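PDB 2RLD: uncharacterized protein from Bacteroides thetaiotaomicron VPI-5482, which is of unknown function but belongs to the 23S rRNA-intervening sequence (S23) family of four-helix bundle proteins, forms multi-subunit assemblies and binds calcium. Local coordinates for residues C[19-24]-C[101-106]; C[46-51]-C[73-78]. One frame throughout, in Å; residues are numbered along the deposited sequence. Where two conformers were deposited one is given.

Contact 1: residues C[19-24]-C[101-106]; sequences AVRIVN and NNDSTE
In this four-helix bundle, where helix 7-32 and helix 94-116 run side by side, a salt bridge between Arg21 and Asp103 spans the two helices at the bundle surface. The backbones stay well apart, with 9.4 Å between Arg21 CA and Asp103 CA, and the gap is crossed by these two side chains, each of which points toward the other helix. Only 76 Å² is buried between the segments. Arg21 NH1 donates to Asp103 OD2 over 2.9 Å, with an N-H...O angle of 154°. The acceptor lies at the edge of the guanidinium, almost in its plane, whereas the nitrogen comes to OD2 from above the carboxylate plane. With one N-H to one oxygen, and the planes of the two groups 69° apart, this is a single-point ion pair and not the coplanar, two-pronged kind. The arginine chain bends at chi3 (71°), turning NE and the guanidinium beyond CD; Arg21 CD itself lies 3.4 Å from Asp103 OD2. A second hydrogen bond, from Arg21 NH2 to Ser99 OG, ties the guanidinium again to helix 94-116 and probably limits its rotation. Asp103 is a calcium ligand in a structure of this protein, but no calcium is bound to it in this chain; the arginine would be expected to offset part of its negative charge here. Phe18, on the preceding turn of helix 7-32, packs against Asp103 and Ser104. On the next position of helix 94-116, Ser104 OG hydrogen-bonds to Glu80 OE2 of helix 62-88, while Ala19, Val20 and Val23 of helix 7-32 pack against a second subunit.

Contact 2: residues C[46-51]-C[73-78]; sequences GTSIGA and LKEANE. With EDO (1,2-ethanediol), chain S.
Helix segments 46-51 and 73-78 run nearly antiparallel, their axes 7.9 Å apart at closest approach with a crossing angle of -164°. This is close packing of two successive helices of the four-helix bundle, with Ile49 CA and Glu75 CA 5.4 Å apart. Ile49 supplies the apolar part of the contact: its CG1-CD1 arm extends (chi2 170°) along the Glu75-Ala76 backbone, bringing CD1 to 3.5 Å from Ala76 CA, and CD1 also meets the Ala76 methyl. Ile49 CG1 rests 3.8 Å from Glu75 CB. Phe18 of helix 7-32 and Ile107 of helix 94-116 touch Ile49 as well, so its side chain joins all four helices. Cut back to an alanine here, the side chain would lose the CG1-CD1 arm, which would probably leave a gap beside Ala76 and deprive Phe18 and Ile107 of part of their packing. Nearer the surface, Glu75 folds at chi2 (-68°) and lays its carboxylate end against Ser48, with CD 3.7 Å from Ser48 CB. Lys74, next to this glutamate, forms a salt bridge with Glu55 of a third subunit. Ser48 OG hydrogen-bonds to Arg44 O of its own helix and also accepts from a 1,2-ethanediol molecule, probably from the crystallisation liquor. The diol's O1 lies 2.7 Å from Ser48 OG, and its O2 is 2.7 Å from Thr47 OG1.

In the fold
From the N terminus, helix 7-32 supplies the first half of contact 1, and its partner comes only on the last helix, 94-116; the loop so closed takes in both middle helices. Within that loop lies contact 2, which joins the middle helices 38-57 and 62-88 and closes a much shorter one. The two contacts therefore nest without crossing, pairing first helix with last and second with third. Their centres are 10 Å apart and they meet by packing: Ile22 and Ala19 lie against Gly46 and Thr47, and Ser104 approaches Ala76. Both also touch the second subunit, placing these pairings beside the assembly interface.

Contact 1: residues C[19-24]-C[101-106]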
ATOM      1  N   ALA C  19      20.301   1.657   7.431  1.00 17.34           N
ATOM      2  CA  ALA C  19      19.036   2.373   7.367  1.00 15.27           C
ATOM      3  C   ALA C  19      19.308   3.861   7.098  1.00 14.67           C
ATOM      4  O   ALA C  19      18.640   4.500   6.276  1.00 15.22           O
ATOM      5  CB  ALA C  19      18.232   2.169   8.697  1.00 15.10           C
ATOM      6  N   VAL C  20      20.318   4.412   7.763  1.00 15.56           N
ATOM      7  CA  VAL C  20      20.632   5.828   7.599  1.00 16.05           C
ATOM      8  C   VAL C  20      21.125   6.099   6.137  1.00 15.08           C
ATOM      9  O   VAL C  20      20.725   7.075   5.484  1.00 16.24           O
ATOM     10  CB  VAL C  20      21.692   6.280   8.609  1.00 15.51           C
ATOM     11  CG1 VAL C  20      22.218   7.678   8.232  1.00 18.47           C
ATOM     12  CG2 VAL C  20      21.133   6.251  10.093  1.00 17.36           C
ATOM     13  N   ARG C  21      21.969   5.226   5.629  1.00 16.65           N
ATOM     14  CA  ARG C  21      22.422   5.344   4.257  1.00 16.04           C
ATOM     15  C   ARG C  21      21.227   5.250   3.297  1.00 15.63           C
ATOM     16  O   ARG C  21      21.163   5.983   2.305  1.00 15.30           O
ATOM     17  CB  ARG C  21      23.436   4.258   3.932  1.00 18.11           C
ATOM     18  CG  ARG C  21      24.740   4.378   4.732  1.00 16.66           C
ATOM     19  CD  ARG C  21      25.905   3.760   3.940  1.00 21.83           C
ATOM     20  NE  ARG C  21      26.279   4.557   2.773  1.00 20.04           N
ATOM     21  CZ  ARG C  21      27.098   4.130   1.810  1.00 21.47           C
ATOM     22  NH1 ARG C  21      27.617   2.905   1.861  1.00 19.07           N
ATOM     23  NH2 ARG C  21      27.371   4.911   0.777  1.00 21.27           N
ATOM     24  N   ILE C  22      20.281   4.354   3.589  1.00 13.67           N
ATOM     25  CA  ILE C  22      19.090   4.218   2.766  1.00 14.99           C
ATOM     26  C   ILE C  22      18.233   5.491   2.798  1.00 15.18           C
ATOM     27  O   ILE C  22      17.689   5.929   1.759  1.00 15.60           O
ATOM     28  CB  ILE C  22      18.311   2.943   3.150  1.00 16.82           C
ATOM     29  CG1 ILE C  22      19.097   1.708   2.696  1.00 18.21           C
ATOM     30  CG2 ILE C  22      16.865   2.988   2.559  1.00 16.06           C
ATOM     31  CD1 ILE C  22      19.175   1.584   1.143  1.00 17.76           C
ATOM     32  N   VAL C  23      18.124   6.108   3.965  1.00 16.66           N
ATOM     33  CA  VAL C  23      17.438   7.403   4.046  1.00 16.19           C
ATOM     34  C   VAL C  23      18.119   8.440   3.160  1.00 16.70           C
ATOM     35  O   VAL C  23      17.458   9.200   2.429  1.00 17.06           O
ATOM     36  CB  VAL C  23      17.286   7.897   5.495  1.00 15.80           C
ATOM     37  CG1 VAL C  23      16.793   9.326   5.570  1.00 19.01           C
ATOM     38  CG2 VAL C  23      16.332   7.028   6.251  1.00 16.26           C
ATOM     39  N   ASN C  24      19.439   8.511   3.229  1.00 15.42           N
ATOM     40  CA  ASN C  24      20.167   9.447   2.357  1.00 17.86           C
ATOM     41  C   ASN C  24      19.985   9.167   0.867  1.00 15.76           C
ATOM     42  O   ASN C  24      19.842  10.106   0.051  1.00 18.12           O
ATOM     43  CB  ASN C  24      21.649   9.459   2.743  1.00 19.22           C
ATOM     44  CG  ASN C  24      21.907  10.175   4.060  1.00 21.96           C
ATOM     45  OD1 ASN C  24      21.114  11.003   4.503  1.00 22.24           O
ATOM     46  ND2 ASN C  24      23.046   9.868   4.681  1.00 24.64           N
ATOM     47  N   ASN C 101      25.742  -1.326  -1.949  1.00 19.27           N
ATOM     48  CA  ASN C 101      25.501  -2.757  -2.119  1.00 17.76           C
ATOM     49  C   ASN C 101      26.457  -3.621  -1.295  1.00 18.82           C
ATOM     50  O   ASN C 101      26.070  -4.673  -0.801  1.00 19.28           O
ATOM     51  CB  ASN C 101      25.571  -3.153  -3.595  1.00 20.04           C
ATOM     52  CG  ASN C 101      25.116  -4.587  -3.828  1.00 19.73           C
ATOM     53  OD1 ASN C 101      23.943  -4.906  -3.658  1.00 25.82           O
ATOM     54  ND2 ASN C 101      26.043  -5.450  -4.211  1.00 30.01           N
ATOM     55  N   ASN C 102      27.698  -3.174  -1.150  1.00 17.55           N
ATOM     56  CA  ASN C 102      28.668  -3.866  -0.322  1.00 17.71           C
ATOM     57  C   ASN C 102      28.226  -3.869   1.136  1.00 18.80           C
ATOM     58  O   ASN C 102      28.382  -4.871   1.815  1.00 17.55           O
ATOM     59  CB  ASN C 102      30.045  -3.218  -0.441  1.00 18.71           C
ATOM     60  CG  ASN C 102      30.746  -3.570  -1.738  1.00 21.23           C
ATOM     61  OD1 ASN C 102      30.331  -4.490  -2.457  1.00 25.78           O
ATOM     62  ND2 ASN C 102      31.807  -2.831  -2.055  1.00 22.27           N
ATOM     63  N   ASP C 103      27.657  -2.762   1.607  1.00 19.88           N
ATOM     64  CA  ASP C 103      27.124  -2.721   2.973  1.00 18.06           C
ATOM     65  C   ASP C 103      25.924  -3.679   3.123  1.00 18.59           C
ATOM     66  O   ASP C 103      25.748  -4.335   4.172  1.00 18.59           O
ATOM     67  CB  ASP C 103      26.731  -1.287   3.344  1.00 17.27           C
ATOM     68  CG  ASP C 103      27.927  -0.385   3.597  1.00 19.40           C
ATOM     69  OD1 ASP C 103      29.058  -0.893   3.609  1.00 19.83           O
ATOM     70  OD2 ASP C 103      27.730   0.836   3.842  1.00 20.83           O
ATOM     71  N   SER C 104      25.082  -3.724   2.094  1.00 17.93           N
ATOM     72  CA  SER C 104      23.910  -4.614   2.085  1.00 17.89           C
ATOM     73  C   SER C 104      24.337  -6.061   2.161  1.00 20.50           C
ATOM     74  O   SER C 104      23.847  -6.838   2.990  1.00 22.50           O
ATOM     75  CB  SER C 104      23.039  -4.371   0.848  1.00 22.08           C
ATOM     76  OG  SER C 104      21.680  -4.718   1.114  1.00 24.98           O
ATOM     77  N   THR C 105      25.306  -6.424   1.332  1.00 20.96           N
ATOM     78  CA  THR C 105      25.674  -7.820   1.217  1.00 20.74           C
ATOM     79  C   THR C 105      26.457  -8.284   2.458  1.00 20.21           C
ATOM     80  O   THR C 105      26.406  -9.465   2.844  1.00 19.55           O
ATOM     81  CB  THR C 105      26.421  -8.085  -0.107  1.00 22.25           C
ATOM     82  OG1 THR C 105      27.549  -7.224  -0.200  1.00 26.42           O
ATOM     83  CG2 THR C 105      25.509  -7.809  -1.296  1.00 22.12           C
ATOM     84  N   GLU C 106      27.159  -7.356   3.106  1.00 21.52           N
ATOM     85  CA  GLU C 106      27.771  -7.641   4.409  1.00 21.74           C
ATOM     86  C   GLU C 106      26.707  -8.076   5.410  1.00 19.79           C
ATOM     87  O   GLU C 106      26.938  -8.968   6.204  1.00 22.00           O
ATOM     88  CB  GLU C 106      28.525  -6.411   4.926  1.00 22.07           C
ATOM     89  CG  GLU C 106      29.109  -6.556   6.312  1.00 25.32           C
ATOM     90  CD  GLU C 106      29.846  -5.298   6.778  1.00 28.43           C
ATOM     91  OE1 GLU C 106      29.451  -4.170   6.383  1.00 26.80           O
ATOM     92  OE2 GLU C 106      30.832  -5.442   7.536  1.00 34.02           O
TER

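Contact 2: residues C[46-51]-C[73-78]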
ATOM      1  N   GLY C  46      14.961  -1.226   2.689  1.00 14.54           N
ATOM      2  CA  GLY C  46      16.294  -0.980   3.247  1.00 16.03           C
ATOM      3  C   GLY C  46      16.249  -0.660   4.735  1.00 16.17           C
ATOM      4  O   GLY C  46      17.152  -1.022   5.481  1.00 16.17           O
ATOM      5  N   THR C  47      15.216   0.048   5.163  1.00 15.81           N
ATOM      6  CA  THR C  47      15.064   0.379   6.585  1.00 16.14           C
ATOM      7  C   THR C  47      14.396  -0.736   7.375  1.00 18.12           C
ATOM      8  O   THR C  47      14.575  -0.837   8.608  1.00 17.27           O
ATOM      9  CB  THR C  47      14.273   1.726   6.785  1.00 15.18           C
ATOM     10  OG1 THR C  47      12.965   1.576   6.233  1.00 15.05           O
ATOM     11  CG2 THR C  47      15.038   2.902   6.148  1.00 16.19           C
ATOM     12  N   SER C  48      13.694  -1.633   6.678  1.00 16.20           N
ATOM     13  CA  SER C  48      12.992  -2.751   7.327  1.00 18.28           C
ATOM     14  C   SER C  48      13.957  -3.861   7.769  1.00 17.48           C
ATOM     15  O   SER C  48      13.613  -4.669   8.633  1.00 18.59           O
ATOM     16  CB  SER C  48      11.911  -3.329   6.418  1.00 19.41           C
ATOM     17  OG  SER C  48      10.848  -2.395   6.202  1.00 19.73           O
ATOM     18  N   ILE C  49      15.137  -3.930   7.153  1.00 17.17           N
ATOM     19  CA  ILE C  49      16.172  -4.887   7.593  1.00 17.50           C
ATOM     20  C   ILE C  49      16.403  -4.687   9.112  1.00 17.22           C
ATOM     21  O   ILE C  49      16.192  -5.604   9.915  1.00 17.09           O
ATOM     22  CB  ILE C  49      17.500  -4.697   6.816  1.00 16.99           C
ATOM     23  CG1 ILE C  49      17.285  -4.810   5.298  1.00 18.96           C
ATOM     24  CG2 ILE C  49      18.588  -5.711   7.258  1.00 19.79           C
ATOM     25  CD1 ILE C  49      18.520  -4.400   4.482  1.00 17.60           C
ATOM     26  N   GLY C  50      16.750  -3.458   9.516  1.00 17.81           N
ATOM     27  CA  GLY C  50      17.022  -3.164  10.949  1.00 17.29           C
ATOM     28  C   GLY C  50      15.811  -3.359  11.842  1.00 16.43           C
ATOM     29  O   GLY C  50      15.939  -3.825  12.984  1.00 17.75           O
ATOM     30  N   ALA C  51      14.634  -2.996  11.337  1.00 17.43           N
ATOM     31  CA  ALA C  51      13.415  -3.122  12.110  1.00 17.84           C
ATOM     32  C   ALA C  51      13.130  -4.606  12.472  1.00 18.07           C
ATOM     33  O   ALA C  51      12.721  -4.921  13.583  1.00 20.73           O
ATOM     34  CB  ALA C  51      12.233  -2.503  11.357  1.00 18.37           C
ATOM     35  N   LEU C  73      16.621 -10.892   6.289  1.00 16.95           N
ATOM     36  CA  LEU C  73      17.342 -11.346   5.107  1.00 16.62           C
ATOM     37  C   LEU C  73      16.541 -11.118   3.807  1.00 17.09           C
ATOM     38  O   LEU C  73      17.100 -10.777   2.756  1.00 15.16           O
ATOM     39  CB  LEU C  73      17.670 -12.825   5.255  1.00 18.58           C
ATOM     40  CG  LEU C  73      18.458 -13.453   4.118  1.00 18.39           C
ATOM     41  CD1 LEU C  73      19.726 -12.644   3.827  1.00 17.65           C
ATOM     42  CD2 LEU C  73      18.764 -14.903   4.478  1.00 18.63           C
ATOM     43  N   LYS C  74      15.233 -11.325   3.894  1.00 15.46           N
ATOM     44  CA  LYS C  74      14.343 -11.094   2.765  1.00 15.87           C
ATOM     45  C   LYS C  74      14.422  -9.650   2.335  1.00 16.14           C
ATOM     46  O   LYS C  74      14.504  -9.318   1.133  1.00 16.45           O
ATOM     47  CB  LYS C  74      12.911 -11.397   3.166  1.00 17.15           C
ATOM     48  CG  LYS C  74      11.883 -11.192   2.055  1.00 21.73           C
ATOM     49  CD  LYS C  74      10.495 -11.657   2.496  1.00 20.98           C
ATOM     50  CE  LYS C  74       9.835 -10.693   3.521  1.00 26.15           C
ATOM     51  NZ  LYS C  74       9.295  -9.483   2.827  1.00 28.23           N
ATOM     52  N   GLU C  75      14.360  -8.791   3.335  1.00 15.97           N
ATOM     53  CA  GLU C  75      14.385  -7.337   3.103  1.00 15.67           C
ATOM     54  C   GLU C  75      15.741  -6.899   2.521  1.00 17.40           C
ATOM     55  O   GLU C  75      15.806  -6.058   1.618  1.00 16.08           O
ATOM     56  CB  GLU C  75      14.046  -6.597   4.399  1.00 17.47           C
ATOM     57  CG  GLU C  75      12.623  -6.828   4.935  1.00 20.27           C
ATOM     58  CD  GLU C  75      11.504  -6.228   4.081  1.00 25.06           C
ATOM     59  OE1 GLU C  75      11.750  -5.708   2.973  1.00 24.46           O
ATOM     60  OE2 GLU C  75      10.348  -6.257   4.562  1.00 33.53           O
ATOM     61  N   ALA C  76      16.824  -7.494   2.999  1.00 17.30           N
ATOM     62  CA  ALA C  76      18.165  -7.262   2.428  1.00 16.29           C
ATOM     63  C   ALA C  76      18.208  -7.662   0.949  1.00 14.93           C
ATOM     64  O   ALA C  76      18.730  -6.917   0.108  1.00 15.55           O
ATOM     65  CB  ALA C  76      19.215  -8.028   3.224  1.00 15.35           C
ATOM     66  N   ASN C  77      17.624  -8.811   0.631  1.00 17.41           N
ATOM     67  CA  ASN C  77      17.598  -9.261  -0.744  0.50 14.51           C
ATOM     68  C   ASN C  77      16.741  -8.396  -1.631  1.00 15.66           C
ATOM     69  O   ASN C  77      17.153  -8.076  -2.757  1.00 17.61           O
ATOM     70  CB  ASN C  77      17.185 -10.711  -0.835  0.50 15.13           C
ATOM     71  CG  ASN C  77      18.350 -11.620  -0.654  0.50 13.17           C
ATOM     72  OD1 ASN C  77      19.116 -11.832  -1.599  0.50 16.26           O
ATOM     73  ND2 ASN C  77      18.530 -12.136   0.555  0.50 17.28           N
ATOM     74  N   GLU C  78      15.590  -7.956  -1.131  1.00 15.56           N
ATOM     75  CA  GLU C  78      14.767  -7.035  -1.940  1.00 13.58           C
ATOM     76  C   GLU C  78      15.508  -5.720  -2.193  1.00 16.22           C
ATOM     77  O   GLU C  78      15.482  -5.175  -3.307  1.00 16.65           O
ATOM     78  CB  GLU C  78      13.421  -6.769  -1.273  1.00 14.90           C
ATOM     79  CG  GLU C  78      12.511  -6.001  -2.219  1.00 15.14           C
ATOM     80  CD  GLU C  78      11.212  -5.539  -1.618  1.00 21.00           C
ATOM     81  OE1 GLU C  78      10.738  -6.165  -0.642  1.00 25.51           O
ATOM     82  OE2 GLU C  78      10.668  -4.541  -2.146  1.00 17.47           O
TER
HETATM   83  C1  EDO S 122       9.950  -0.742   9.462  1.00 28.30           C
HETATM   84  O1  EDO S 122      10.073  -2.016   8.806  1.00 31.53           O
HETATM   85  C2  EDO S 122      11.005   0.221   8.921  1.00 31.98           C
HETATM   86  O2  EDO S 122      10.819   0.453   7.508  1.00 26.61           O